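Iron(3+)-hydroxamate-binding protein FhuD (PDB 3G9Q) binds iron(3+)-hydroxamate complexes such as ferrichrome and coprogen and hands them to the membrane permease of the FhuCBGD ABC transporter for import. Local coordinates at residues A[23-28]-A[33-38]; A[41-46]-A[54-59]; A[45-50]-A[259-264]; A[102-107]-A[251-256]. All coordinates share one frame; numbering follows the deposited sequence.

Contact 1 of 4, residues A[23-28]-A[33-38]; sequences GYYGYF and INVVGA
Ile33 meets Phe28 just after helix 25-31, on the way into strand 35-37; these are the helix and second strand of the beta-alpha-beta unit begun by strand 17-19 in the parallel sheet of this solute-binding fold. The amide N of Ile33 reaches back to Phe28 O at 3.0 Å, but the bond is weak, bent to 127° at the hydrogen. Ile33 holds CG2 opposite its own N across the CA-CB bond, and the methyl meets the Phe28 ring at its edge, near the ring plane and 3.8 Å from Phe28 CD1. Phe111 of helix 106-115 also meets this ring.

Two residues on, Val35 turns its side chain to the helix and divides it between two aromatic residues. Its CG2 rests on Phe28 CB at 3.9 Å, while CB approaches Tyr25 CE1 at 4.0 Å and CG1 lies beside the same ring. Tyr25 gets there because its CG is anti to the backbone N (chi1 173°), which carries the ring toward Val35 and Ala38. Ala38 ends the run: its CB sits 4.1 Å from Tyr25 CD1. Tyr48 packs against the Tyr25 ring edge-to-face. A serine in place of Tyr25 would probably open a gap beside Val35 and Ala38 and leave the Tyr48 ring without its edge-to-face partner. The Tyr25 hydroxyl makes a weak hydrogen bond to Glu56 OE1.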
loop_
_atom_site.group_PDB
_atom_site.type_symbol
_atom_site.label_atom_id
_atom_site.label_comp_id
_atom_site.label_asym_id
_atom_site.label_seq_id
_atom_site.Cartn_x
_atom_site.Cartn_y
_atom_site.Cartn_z
ATOM N N GLY A 23 5.886 7.196 1.081
ATOM C CA GLY A 23 5.115 6.194 1.793
ATOM C C GLY A 23 4.629 6.500 3.201
ATOM O O GLY A 23 3.912 5.678 3.785
ATOM N N TYR A 24 5.006 7.653 3.754
ATOM C CA TYR A 24 4.579 8.025 5.103
ATOM C C TYR A 24 3.614 9.211 5.148
ATOM O O TYR A 24 2.997 9.470 6.188
ATOM C CB TYR A 24 5.794 8.312 6.004
ATOM C CG TYR A 24 6.680 7.101 6.216
ATOM C CD1 TYR A 24 6.117 5.819 6.328
ATOM C CD2 TYR A 24 8.064 7.220 6.294
ATOM C CE1 TYR A 24 6.903 4.686 6.503
ATOM C CE2 TYR A 24 8.861 6.097 6.474
ATOM C CZ TYR A 24 8.277 4.829 6.575
ATOM O OH TYR A 24 9.064 3.709 6.727
ATOM N N TYR A 25 3.471 9.922 4.027
ATOM C CA TYR A 25 2.574 11.082 3.961
ATOM C C TYR A 25 1.212 10.811 4.601
ATOM O O TYR A 25 0.752 11.589 5.442
ATOM C CB TYR A 25 2.378 11.539 2.508
ATOM C CG TYR A 25 1.338 12.619 2.371
ATOM C CD1 TYR A 25 1.593 13.930 2.788
ATOM C CD2 TYR A 25 0.074 12.315 1.918
ATOM C CE1 TYR A 25 0.595 14.911 2.761
ATOM C CE2 TYR A 25 -0.919 13.266 1.884
ATOM C CZ TYR A 25 -0.665 14.566 2.306
ATOM O OH TYR A 25 -1.692 15.497 2.254
ATOM N N GLY A 26 0.578 9.708 4.198
ATOM C CA GLY A 26 -0.720 9.344 4.748
ATOM C C GLY A 26 -0.752 9.134 6.262
ATOM O O GLY A 26 -1.814 9.246 6.878
ATOM N N TYR A 27 0.399 8.818 6.860
ATOM C CA TYR A 27 0.494 8.605 8.312
ATOM C C TYR A 27 0.303 9.904 9.088
ATOM O O TYR A 27 -0.449 9.960 10.061
ATOM C CB TYR A 27 1.860 8.008 8.714
ATOM C CG TYR A 27 2.034 6.548 8.383
ATOM C CD1 TYR A 27 2.459 6.156 7.125
ATOM C CD2 TYR A 27 1.730 5.559 9.308
ATOM C CE1 TYR A 27 2.575 4.828 6.791
ATOM C CE2 TYR A 27 1.839 4.219 8.983
ATOM C CZ TYR A 27 2.263 3.858 7.723
ATOM O OH TYR A 27 2.377 2.526 7.367
ATOM N N PHE A 28 1.005 10.942 8.650
ATOM C CA PHE A 28 0.951 12.241 9.292
ATOM C C PHE A 28 -0.406 12.877 9.002
ATOM O O PHE A 28 -0.949 13.601 9.835
ATOM C CB PHE A 28 2.116 13.107 8.785
ATOM C CG PHE A 28 3.460 12.730 9.381
ATOM C CD1 PHE A 28 3.994 13.447 10.438
ATOM C CD2 PHE A 28 4.163 11.622 8.919
ATOM C CE1 PHE A 28 5.200 13.062 11.029
ATOM C CE2 PHE A 28 5.367 11.236 9.510
ATOM C CZ PHE A 28 5.880 11.956 10.562
ATOM N N ILE A 33 -1.002 16.042 11.555
ATOM C CA ILE A 33 0.176 16.900 11.474
ATOM C C ILE A 33 0.204 17.610 10.129
ATOM O O ILE A 33 0.195 16.988 9.068
ATOM C CB ILE A 33 1.492 16.101 11.653
ATOM C CG1 ILE A 33 1.717 15.793 13.133
ATOM C CG2 ILE A 33 2.674 16.898 11.105
ATOM C CD1 ILE A 33 0.812 14.707 13.707
ATOM N N ASN A 34 0.244 18.927 10.181
ATOM C CA ASN A 34 0.260 19.696 8.967
ATOM C C ASN A 34 1.550 19.443 8.171
ATOM O O ASN A 34 2.666 19.654 8.667
ATOM C CB ASN A 34 0.084 21.171 9.323
ATOM C CG ASN A 34 0.194 22.070 8.128
ATOM O OD1 ASN A 34 -0.444 21.840 7.096
ATOM N ND2 ASN A 34 1.004 23.112 8.255
ATOM N N VAL A 35 1.381 18.961 6.943
ATOM C CA VAL A 35 2.514 18.677 6.078
ATOM C C VAL A 35 2.604 19.736 5.005
ATOM O O VAL A 35 1.632 20.031 4.304
ATOM C CB VAL A 35 2.409 17.274 5.443
ATOM C CG1 VAL A 35 3.600 17.021 4.515
ATOM C CG2 VAL A 35 2.368 16.232 6.546
ATOM N N VAL A 36 3.793 20.303 4.880
ATOM C CA VAL A 36 4.006 21.386 3.945
ATOM C C VAL A 36 4.694 20.987 2.650
ATOM O O VAL A 36 4.709 21.758 1.695
ATOM C CB VAL A 36 4.755 22.524 4.667
ATOM C CG1 VAL A 36 3.992 22.892 5.939
ATOM C CG2 VAL A 36 6.172 22.092 5.018
ATOM N N GLY A 37 5.228 19.769 2.614
ATOM C CA GLY A 37 5.884 19.272 1.417
ATOM C C GLY A 37 5.866 17.750 1.326
ATOM O O GLY A 37 5.948 17.048 2.341
ATOM N N ALA A 38 5.756 17.238 0.105
ATOM C CA ALA A 38 5.739 15.802 -0.133
ATOM C C ALA A 38 6.285 15.521 -1.532
ATOM O O ALA A 38 6.229 16.386 -2.406
ATOM C CB ALA A 38 4.320 15.266 -0.011
#

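Contact 2 of 4, residues A[41-46]-A[54-59]; sequences NVFKNP and GVENIG
The CA atoms of Phe43 and Ile58 stand 7.5 Å apart, with no hydrogen bond between the two segments, and the interval is bridged mainly by the Phe43 ring. The phenylalanine's CG lies anti to its carbonyl carbon (chi1 -56°), which sends the ring toward Ile58. There Ile58 CG1 sits over the middle of one ring face, 3.7 Å from the centroid and only 8° off the ring normal, a clear CH-pi contact. The second branch, CG2, reaches Phe43 CD1 at 3.6 Å, so both branches of the isoleucine bear on the same ring.

Both segments belong to the long irregular connection between strand 35-37 and helix 64-68, and the contact folds this connection back on itself at the surface of the lobe built on the parallel sheet. The far segment is tied to that sheet at Asn57, whose backbone bonds to Val36 and Ala38 in the pattern of a parallel neighbour. Asn57 O, which takes up the amide of Ala38, also comes within 3.5 Å of Phe43 CZ, approaching obliquely.

Glu56 adds its aliphatic part, CG lying 3.9 Å from Phe43 CZ. A bend at chi2 (-95°) then carries the carboxylate away from the ring. On the other segment, Lys44 N bonds back to Asn41 O at 2.8 Å, while the lysine side chain makes a salt bridge to Glu40.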
loop_
_atom_site.group_PDB
_atom_site.type_symbol
_atom_site.label_atom_id
_atom_site.label_comp_id
_atom_site.label_asym_id
_atom_site.label_seq_id
_atom_site.Cartn_x
_atom_site.Cartn_y
_atom_site.Cartn_z
ATOM N N ASN A 41 5.121 11.104 -5.925
ATOM C CA ASN A 41 4.192 9.991 -5.787
ATOM C C ASN A 41 2.886 10.420 -5.144
ATOM O O ASN A 41 1.808 10.086 -5.624
ATOM C CB ASN A 41 4.843 8.898 -4.956
ATOM C CG ASN A 41 6.130 8.430 -5.562
ATOM O OD1 ASN A 41 6.132 7.932 -6.688
ATOM N ND2 ASN A 41 7.244 8.603 -4.840
ATOM N N VAL A 42 3.002 11.179 -4.064
ATOM C CA VAL A 42 1.852 11.655 -3.319
ATOM C C VAL A 42 0.791 12.313 -4.205
ATOM O O VAL A 42 -0.403 12.021 -4.098
ATOM C CB VAL A 42 2.331 12.620 -2.217
ATOM C CG1 VAL A 42 1.163 13.162 -1.420
ATOM C CG2 VAL A 42 3.309 11.886 -1.312
ATOM N N PHE A 43 1.232 13.184 -5.101
ATOM C CA PHE A 43 0.317 13.878 -5.998
ATOM C C PHE A 43 -0.103 13.004 -7.171
ATOM O O PHE A 43 -0.587 13.507 -8.184
ATOM C CB PHE A 43 0.970 15.162 -6.509
ATOM C CG PHE A 43 1.411 16.074 -5.416
ATOM C CD1 PHE A 43 2.525 15.765 -4.645
ATOM C CD2 PHE A 43 0.675 17.208 -5.108
ATOM C CE1 PHE A 43 2.895 16.569 -3.585
ATOM C CE2 PHE A 43 1.036 18.020 -4.047
ATOM C CZ PHE A 43 2.146 17.702 -3.282
ATOM N N LYS A 44 0.088 11.696 -7.044
ATOM C CA LYS A 44 -0.313 10.778 -8.102
ATOM C C LYS A 44 -1.180 9.657 -7.559
ATOM O O LYS A 44 -1.960 9.051 -8.297
ATOM C CB LYS A 44 0.908 10.184 -8.806
ATOM C CG LYS A 44 1.572 11.113 -9.807
ATOM C CD LYS A 44 2.547 10.331 -10.673
ATOM C CE LYS A 44 3.241 11.236 -11.676
ATOM N NZ LYS A 44 3.974 12.345 -10.982
ATOM N N ASN A 45 -1.042 9.395 -6.262
ATOM C CA ASN A 45 -1.809 8.342 -5.599
ATOM C C ASN A 45 -3.299 8.692 -5.622
ATOM O O ASN A 45 -3.698 9.748 -5.166
ATOM C CB ASN A 45 -1.323 8.183 -4.167
ATOM C CG ASN A 45 -1.965 7.016 -3.465
ATOM O OD1 ASN A 45 -2.706 6.236 -4.067
ATOM N ND2 ASN A 45 -1.679 6.882 -2.179
ATOM N N PRO A 46 -4.141 7.805 -6.163
ATOM C CA PRO A 46 -5.570 8.098 -6.215
ATOM C C PRO A 46 -6.208 8.255 -4.850
ATOM O O PRO A 46 -7.273 8.860 -4.723
ATOM C CB PRO A 46 -6.135 6.910 -6.981
ATOM C CG PRO A 46 -5.207 5.798 -6.590
ATOM C CD PRO A 46 -3.865 6.474 -6.720
ATOM N N GLY A 54 -4.352 19.936 -0.682
ATOM C CA GLY A 54 -4.429 21.362 -0.408
ATOM C C GLY A 54 -3.207 22.153 0.022
ATOM O O GLY A 54 -2.798 23.098 -0.656
ATOM N N VAL A 55 -2.608 21.771 1.139
ATOM C CA VAL A 55 -1.471 22.517 1.653
ATOM C C VAL A 55 -0.053 21.945 1.513
ATOM O O VAL A 55 0.693 21.923 2.496
ATOM C CB VAL A 55 -1.719 22.867 3.149
ATOM C CG1 VAL A 55 -2.977 23.733 3.277
ATOM C CG2 VAL A 55 -1.883 21.586 3.971
ATOM N N GLU A 56 0.337 21.485 0.325
ATOM C CA GLU A 56 1.702 20.978 0.171
ATOM C C GLU A 56 2.404 21.225 -1.150
ATOM O O GLU A 56 1.779 21.422 -2.187
ATOM C CB GLU A 56 1.805 19.480 0.487
ATOM C CG GLU A 56 0.607 18.644 0.143
ATOM C CD GLU A 56 -0.302 18.473 1.333
ATOM O OE1 GLU A 56 0.205 18.049 2.397
ATOM O OE2 GLU A 56 -1.514 18.757 1.210
ATOM N N ASN A 57 3.730 21.217 -1.076
ATOM C CA ASN A 57 4.595 21.412 -2.227
ATOM C C ASN A 57 5.050 20.006 -2.656
ATOM O O ASN A 57 5.008 19.074 -1.852
ATOM C CB ASN A 57 5.807 22.273 -1.816
ATOM C CG ASN A 57 6.035 23.468 -2.747
ATOM O OD1 ASN A 57 5.977 24.629 -2.319
ATOM N ND2 ASN A 57 6.302 23.187 -4.023
ATOM N N ILE A 58 5.474 19.862 -3.911
ATOM C CA ILE A 58 5.932 18.580 -4.435
ATOM C C ILE A 58 7.458 18.413 -4.288
ATOM O O ILE A 58 8.051 18.887 -3.315
ATOM C CB ILE A 58 5.526 18.409 -5.931
ATOM C CG1 ILE A 58 4.143 19.025 -6.189
ATOM C CG2 ILE A 58 5.467 16.930 -6.292
ATOM C CD1 ILE A 58 4.152 20.531 -6.392
ATOM N N GLY A 59 8.085 17.739 -5.251
ATOM C CA GLY A 59 9.524 17.508 -5.206
ATOM C C GLY A 59 9.798 16.057 -5.574
ATOM O O GLY A 59 8.860 15.344 -5.931
#

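Contact 3 of 4, residues A[45-50]-A[259-264]; sequences NPYYKG and EGQLEF
Tyr47 lays one face of its ring on the backbone of Gly260. The CA of Gly260 is 3.7 Å from the ring centroid and 18° off the normal, a CH-pi contact set somewhat toward the rim of the ring. Having no side chain, Gly260 lets the ring come this close to the helix.

The tyrosine's CG is anti to its carbonyl carbon (chi1 -61°), so the ring leaves the loop and lies along the helix, with OH 3.2 Å from Gly260 O. Gln261 crosses it at about a right angle: with an extended chain beyond CG, it puts that methylene 3.7 Å from Tyr47 CE1. Phe264, one turn further on, offers only its CB, 4.1 Å from Tyr47 OH, while its ring leads away to meet Phe212.

The contact sets this loop of the parallel-sheet lobe on helix 255-270 of the two-lobed solute-binding fold, whose long helix 118-143 runs from one sheet to the other. On this long helix, Lys131 forms a salt bridge and Trp124 a hydrogen bond with Glu259. A serine in place of Tyr47 would probably uncover the backbone at Gly260 and leave the CG of Gln261 without its packing partner.

Within the loop, Asn45 OD1 accepts Tyr47 N in a nearly straight (176°) but weak 3.2 Å bond, and Asn45 ND2 lies 3.4 Å above the centre of the Tyr48 ring.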
loop_
_atom_site.group_PDB
_atom_site.type_symbol
_atom_site.label_atom_id
_atom_site.label_comp_id
_atom_site.label_asym_id
_atom_site.label_seq_id
_atom_site.Cartn_x
_atom_site.Cartn_y
_atom_site.Cartn_z
ATOM N N ASN A 45 -1.042 9.395 -6.262
ATOM C CA ASN A 45 -1.809 8.342 -5.599
ATOM C C ASN A 45 -3.299 8.692 -5.622
ATOM O O ASN A 45 -3.698 9.748 -5.166
ATOM C CB ASN A 45 -1.323 8.183 -4.167
ATOM C CG ASN A 45 -1.965 7.016 -3.465
ATOM O OD1 ASN A 45 -2.706 6.236 -4.067
ATOM N ND2 ASN A 45 -1.679 6.882 -2.179
ATOM N N PRO A 46 -4.141 7.805 -6.163
ATOM C CA PRO A 46 -5.570 8.098 -6.215
ATOM C C PRO A 46 -6.208 8.255 -4.850
ATOM O O PRO A 46 -7.273 8.860 -4.723
ATOM C CB PRO A 46 -6.135 6.910 -6.981
ATOM C CG PRO A 46 -5.207 5.798 -6.590
ATOM C CD PRO A 46 -3.865 6.474 -6.720
ATOM N N TYR A 47 -5.575 7.726 -3.815
ATOM C CA TYR A 47 -6.173 7.861 -2.499
ATOM C C TYR A 47 -5.772 9.188 -1.840
ATOM O O TYR A 47 -6.323 9.583 -0.805
ATOM C CB TYR A 47 -5.807 6.645 -1.628
ATOM C CG TYR A 47 -6.296 5.326 -2.195
ATOM C CD1 TYR A 47 -5.443 4.221 -2.279
ATOM C CD2 TYR A 47 -7.601 5.191 -2.692
ATOM C CE1 TYR A 47 -5.867 3.019 -2.842
ATOM C CE2 TYR A 47 -8.038 3.988 -3.262
ATOM C CZ TYR A 47 -7.158 2.908 -3.337
ATOM O OH TYR A 47 -7.555 1.720 -3.926
ATOM N N TYR A 48 -4.828 9.887 -2.465
ATOM C CA TYR A 48 -4.350 11.177 -1.959
ATOM C C TYR A 48 -4.970 12.338 -2.745
ATOM O O TYR A 48 -5.996 12.891 -2.344
ATOM C CB TYR A 48 -2.818 11.273 -2.065
ATOM C CG TYR A 48 -2.005 10.410 -1.108
ATOM C CD1 TYR A 48 -0.641 10.206 -1.338
ATOM C CD2 TYR A 48 -2.572 9.830 0.033
ATOM C CE1 TYR A 48 0.143 9.457 -0.472
ATOM C CE2 TYR A 48 -1.782 9.066 0.918
ATOM C CZ TYR A 48 -0.422 8.892 0.652
ATOM O OH TYR A 48 0.394 8.187 1.505
ATOM N N LYS A 49 -4.336 12.698 -3.864
ATOM C CA LYS A 49 -4.813 13.793 -4.715
ATOM C C LYS A 49 -6.332 13.729 -4.813
ATOM O O LYS A 49 -7.001 14.742 -5.036
ATOM C CB LYS A 49 -4.172 13.707 -6.115
ATOM C CG LYS A 49 -4.546 12.471 -6.940
ATOM C CD LYS A 49 -3.738 12.379 -8.241
ATOM C CE LYS A 49 -4.072 13.490 -9.246
ATOM N NZ LYS A 49 -3.723 14.870 -8.790
ATOM N N GLY A 50 -6.855 12.518 -4.628
ATOM C CA GLY A 50 -8.285 12.288 -4.666
ATOM C C GLY A 50 -9.053 13.328 -3.870
ATOM O O GLY A 50 -10.214 13.600 -4.170
ATOM N N GLU A 259 -7.171 2.118 3.705
ATOM C CA GLU A 259 -8.619 2.275 3.696
ATOM C C GLU A 259 -9.142 2.220 2.266
ATOM O O GLU A 259 -10.108 1.512 1.985
ATOM C CB GLU A 259 -9.030 3.594 4.355
ATOM C CG GLU A 259 -9.255 3.473 5.861
ATOM C CD GLU A 259 -9.803 4.748 6.490
ATOM O OE1 GLU A 259 -9.013 5.681 6.769
ATOM O OE2 GLU A 259 -11.030 4.808 6.691
ATOM N N GLY A 260 -8.497 2.958 1.367
ATOM C CA GLY A 260 -8.909 2.961 -0.026
ATOM C C GLY A 260 -8.783 1.596 -0.688
ATOM O O GLY A 260 -9.635 1.195 -1.492
ATOM N N GLN A 261 -7.710 0.882 -0.351
ATOM C CA GLN A 261 -7.467 -0.458 -0.893
ATOM C C GLN A 261 -8.481 -1.473 -0.378
ATOM O O GLN A 261 -8.919 -2.330 -1.133
ATOM C CB GLN A 261 -6.057 -0.943 -0.539
ATOM C CG GLN A 261 -4.943 -0.051 -1.031
ATOM C CD GLN A 261 -3.578 -0.540 -0.596
ATOM O OE1 GLN A 261 -2.555 0.029 -0.978
ATOM N NE2 GLN A 261 -3.552 -1.596 0.211
ATOM N N LEU A 262 -8.851 -1.387 0.900
ATOM C CA LEU A 262 -9.812 -2.331 1.459
ATOM C C LEU A 262 -11.178 -2.103 0.869
ATOM O O LEU A 262 -11.964 -3.034 0.780
ATOM C CB LEU A 262 -9.902 -2.226 2.986
ATOM C CG LEU A 262 -10.920 -3.171 3.662
ATOM C CD1 LEU A 262 -10.676 -4.621 3.273
ATOM C CD2 LEU A 262 -10.824 -3.026 5.169
ATOM N N GLU A 263 -11.468 -0.869 0.472
ATOM C CA GLU A 263 -12.766 -0.564 -0.130
ATOM C C GLU A 263 -12.795 -1.225 -1.514
ATOM O O GLU A 263 -13.753 -1.915 -1.873
ATOM C CB GLU A 263 -12.952 0.955 -0.247
ATOM C CG GLU A 263 -14.367 1.421 -0.616
ATOM C CD GLU A 263 -14.433 2.935 -0.915
ATOM O OE1 GLU A 263 -14.015 3.746 -0.045
ATOM O OE2 GLU A 263 -14.907 3.314 -2.020
ATOM N N PHE A 264 -11.729 -1.035 -2.279
ATOM C CA PHE A 264 -11.664 -1.627 -3.602
ATOM C C PHE A 264 -11.726 -3.157 -3.560
ATOM O O PHE A 264 -12.390 -3.768 -4.397
ATOM C CB PHE A 264 -10.397 -1.181 -4.318
ATOM C CG PHE A 264 -10.119 -1.948 -5.568
ATOM C CD1 PHE A 264 -10.916 -1.793 -6.682
ATOM C CD2 PHE A 264 -9.070 -2.851 -5.622
ATOM C CE1 PHE A 264 -10.670 -2.525 -7.834
ATOM C CE2 PHE A 264 -8.819 -3.588 -6.773
ATOM C CZ PHE A 264 -9.623 -3.421 -7.878
#

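Contact 4 of 4, residues A[102-107]-A[251-256]; sequences LDNIEQ and YFTDPI
Asn104 points its amide at the backbone carbonyl of Thr253, and this one approach makes up nearly all of a small contact. As modelled, OD1 of Asn104 lies 3.0 Å from Thr253 O, though the amide is probably turned over, and with it reversed the pair may be a hydrogen bond. Asn104 has CG anti to its backbone N (chi1 -178°), which sets the amide out from the loop and across to the other segment. Thr253 OG1 is further off, at 3.8 Å from Asn104 OD1, and occupies the crowded position between backbone N and carbonyl carbon.

In the next shell, Leu258 of helix 255-270 touches both side chains, and the hydroxyl of Tyr27 comes close to the same amide. On one side, Asp103 OD2 accepts a weak bond from Ile105 N, 3.4 Å long and close to straight (173°). On the other, Asp254 is the N-cap of helix 255-270; its carboxylate caps a backbone N of the first turn and is hydrogen-bonded to Ser257. The contact thus joins the loop leading from the parallel-sheet lobe into helix 106-115 to the N-capped start of helix 255-270, near the middle of this solute-binding fold.

Little surface is buried, and no apolar packing runs directly between the two segments. What holds them to each other is therefore probably polar, and sensitive to how the Asn104 amide is turned.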
loop_
_atom_site.group_PDB
_atom_site.type_symbol
_atom_site.label_atom_id
_atom_site.label_comp_id
_atom_site.label_asym_id
_atom_site.label_seq_id
_atom_site.Cartn_x
_atom_site.Cartn_y
_atom_site.Cartn_z
ATOM N N LEU A 102 9.533 -1.104 11.016
ATOM C CA LEU A 102 8.319 -1.297 11.806
ATOM C C LEU A 102 7.239 -2.047 11.033
ATOM O O LEU A 102 7.165 -1.962 9.807
ATOM C CB LEU A 102 7.756 0.047 12.288
ATOM C CG LEU A 102 8.570 0.864 13.295
ATOM C CD1 LEU A 102 8.967 -0.016 14.475
ATOM C CD2 LEU A 102 9.810 1.425 12.612
ATOM N N ASP A 103 6.401 -2.776 11.766
ATOM C CA ASP A 103 5.322 -3.554 11.169
ATOM C C ASP A 103 4.544 -2.751 10.138
ATOM O O ASP A 103 4.773 -2.889 8.935
ATOM C CB ASP A 103 4.365 -4.056 12.257
ATOM C CG ASP A 103 3.133 -4.756 11.683
ATOM O OD1 ASP A 103 3.287 -5.787 10.999
ATOM O OD2 ASP A 103 2.006 -4.275 11.916
ATOM N N ASN A 104 3.635 -1.907 10.617
ATOM C CA ASN A 104 2.798 -1.095 9.742
ATOM C C ASN A 104 1.815 -0.306 10.595
ATOM O O ASN A 104 1.623 0.892 10.402
ATOM C CB ASN A 104 2.044 -1.994 8.759
ATOM C CG ASN A 104 1.203 -1.206 7.786
ATOM O OD1 ASN A 104 1.518 -0.063 7.471
ATOM N ND2 ASN A 104 0.137 -1.819 7.290
ATOM N N ILE A 105 1.183 -1.001 11.534
ATOM C CA ILE A 105 0.258 -0.367 12.454
ATOM C C ILE A 105 1.154 0.129 13.578
ATOM O O ILE A 105 0.766 0.997 14.359
ATOM C CB ILE A 105 -0.773 -1.376 13.011
ATOM C CG1 ILE A 105 -1.836 -1.685 11.951
ATOM C CG2 ILE A 105 -1.425 -0.819 14.268
ATOM C CD1 ILE A 105 -2.691 -2.918 12.235
ATOM N N GLU A 106 2.361 -0.434 13.648
ATOM C CA GLU A 106 3.344 -0.048 14.659
ATOM C C GLU A 106 3.982 1.262 14.207
ATOM O O GLU A 106 4.218 2.161 15.018
ATOM C CB GLU A 106 4.423 -1.131 14.814
ATOM C CG GLU A 106 3.887 -2.563 15.025
ATOM C CD GLU A 106 3.069 -2.772 16.311
ATOM O OE1 GLU A 106 2.410 -3.839 16.414
ATOM O OE2 GLU A 106 3.090 -1.894 17.210
ATOM N N GLN A 107 4.241 1.359 12.902
ATOM C CA GLN A 107 4.834 2.547 12.281
ATOM C C GLN A 107 3.967 3.777 12.531
ATOM O O GLN A 107 4.469 4.901 12.542
ATOM C CB GLN A 107 4.982 2.325 10.771
ATOM C CG GLN A 107 5.723 3.422 10.015
ATOM C CD GLN A 107 7.125 3.649 10.531
ATOM O OE1 GLN A 107 7.318 4.234 11.588
ATOM N NE2 GLN A 107 8.114 3.180 9.786
ATOM N N TYR A 251 0.678 0.889 -4.162
ATOM C CA TYR A 251 2.080 1.194 -3.994
ATOM C C TYR A 251 2.369 1.477 -2.524
ATOM O O TYR A 251 3.426 1.114 -2.024
ATOM C CB TYR A 251 2.407 2.428 -4.825
ATOM C CG TYR A 251 3.851 2.556 -5.214
ATOM C CD1 TYR A 251 4.831 2.882 -4.269
ATOM C CD2 TYR A 251 4.245 2.345 -6.537
ATOM C CE1 TYR A 251 6.173 2.995 -4.639
ATOM C CE2 TYR A 251 5.573 2.451 -6.917
ATOM C CZ TYR A 251 6.530 2.776 -5.969
ATOM O OH TYR A 251 7.836 2.876 -6.375
ATOM N N PHE A 252 1.431 2.124 -1.832
ATOM C CA PHE A 252 1.624 2.450 -0.417
ATOM C C PHE A 252 0.780 1.596 0.516
ATOM O O PHE A 252 -0.150 0.922 0.082
ATOM C CB PHE A 252 1.291 3.921 -0.135
ATOM C CG PHE A 252 1.787 4.876 -1.184
ATOM C CD1 PHE A 252 0.995 5.181 -2.283
ATOM C CD2 PHE A 252 3.050 5.466 -1.079
ATOM C CE1 PHE A 252 1.451 6.060 -3.260
ATOM C CE2 PHE A 252 3.514 6.347 -2.056
ATOM C CZ PHE A 252 2.716 6.645 -3.145
ATOM N N THR A 253 1.105 1.650 1.805
ATOM C CA THR A 253 0.382 0.900 2.824
ATOM C C THR A 253 0.149 1.770 4.056
ATOM O O THR A 253 0.167 1.281 5.181
ATOM C CB THR A 253 1.159 -0.376 3.279
ATOM O OG1 THR A 253 2.439 -0.002 3.816
ATOM C CG2 THR A 253 1.357 -1.342 2.111
ATOM N N ASP A 254 -0.054 3.063 3.846
ATOM C CA ASP A 254 -0.310 3.980 4.953
ATOM C C ASP A 254 -1.807 3.872 5.272
ATOM O O ASP A 254 -2.574 3.341 4.471
ATOM C CB ASP A 254 0.046 5.404 4.538
ATOM C CG ASP A 254 -0.634 5.811 3.243
ATOM O OD1 ASP A 254 -0.223 5.307 2.171
ATOM O OD2 ASP A 254 -1.591 6.614 3.306
ATOM N N PRO A 255 -2.244 4.389 6.434
ATOM C CA PRO A 255 -3.645 4.357 6.895
ATOM C C PRO A 255 -4.704 4.784 5.869
ATOM O O PRO A 255 -5.788 4.186 5.784
ATOM C CB PRO A 255 -3.628 5.270 8.116
ATOM C CG PRO A 255 -2.247 5.066 8.664
ATOM C CD PRO A 255 -1.390 5.095 7.406
ATOM N N ILE A 256 -4.408 5.828 5.101
ATOM C CA ILE A 256 -5.347 6.295 4.085
ATOM C C ILE A 256 -5.414 5.342 2.890
ATOM O O ILE A 256 -6.498 5.034 2.400
ATOM C CB ILE A 256 -4.956 7.661 3.535
ATOM C CG1 ILE A 256 -4.864 8.665 4.675
ATOM C CG2 ILE A 256 -5.960 8.073 2.450
ATOM C CD1 ILE A 256 -4.201 9.989 4.310
#

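From the N terminus, contact 1 closes first, folding helix 25-31 onto strand 35-37. Contact 2 follows in series, doubling the next connection back on itself; the two meet where Asn57 bonds to Val36 and Ala38. Contact 3 starts from the same connection, sharing Asn45 and Pro46 with contact 2, and spans over two hundred residues to reach helix 255-270. Within that span lies contact 4, which joins the approach to helix 106-115 with the start of the helix that contact 3 uses. Tyr48 joins three: its hydroxyl bonds to Gly26 N of contact 1 and probably to Asp254 of contact 4. Contacts 1 and 2 lie within the parallel-sheet lobe; 3 and 4 tie it to helix 255-270.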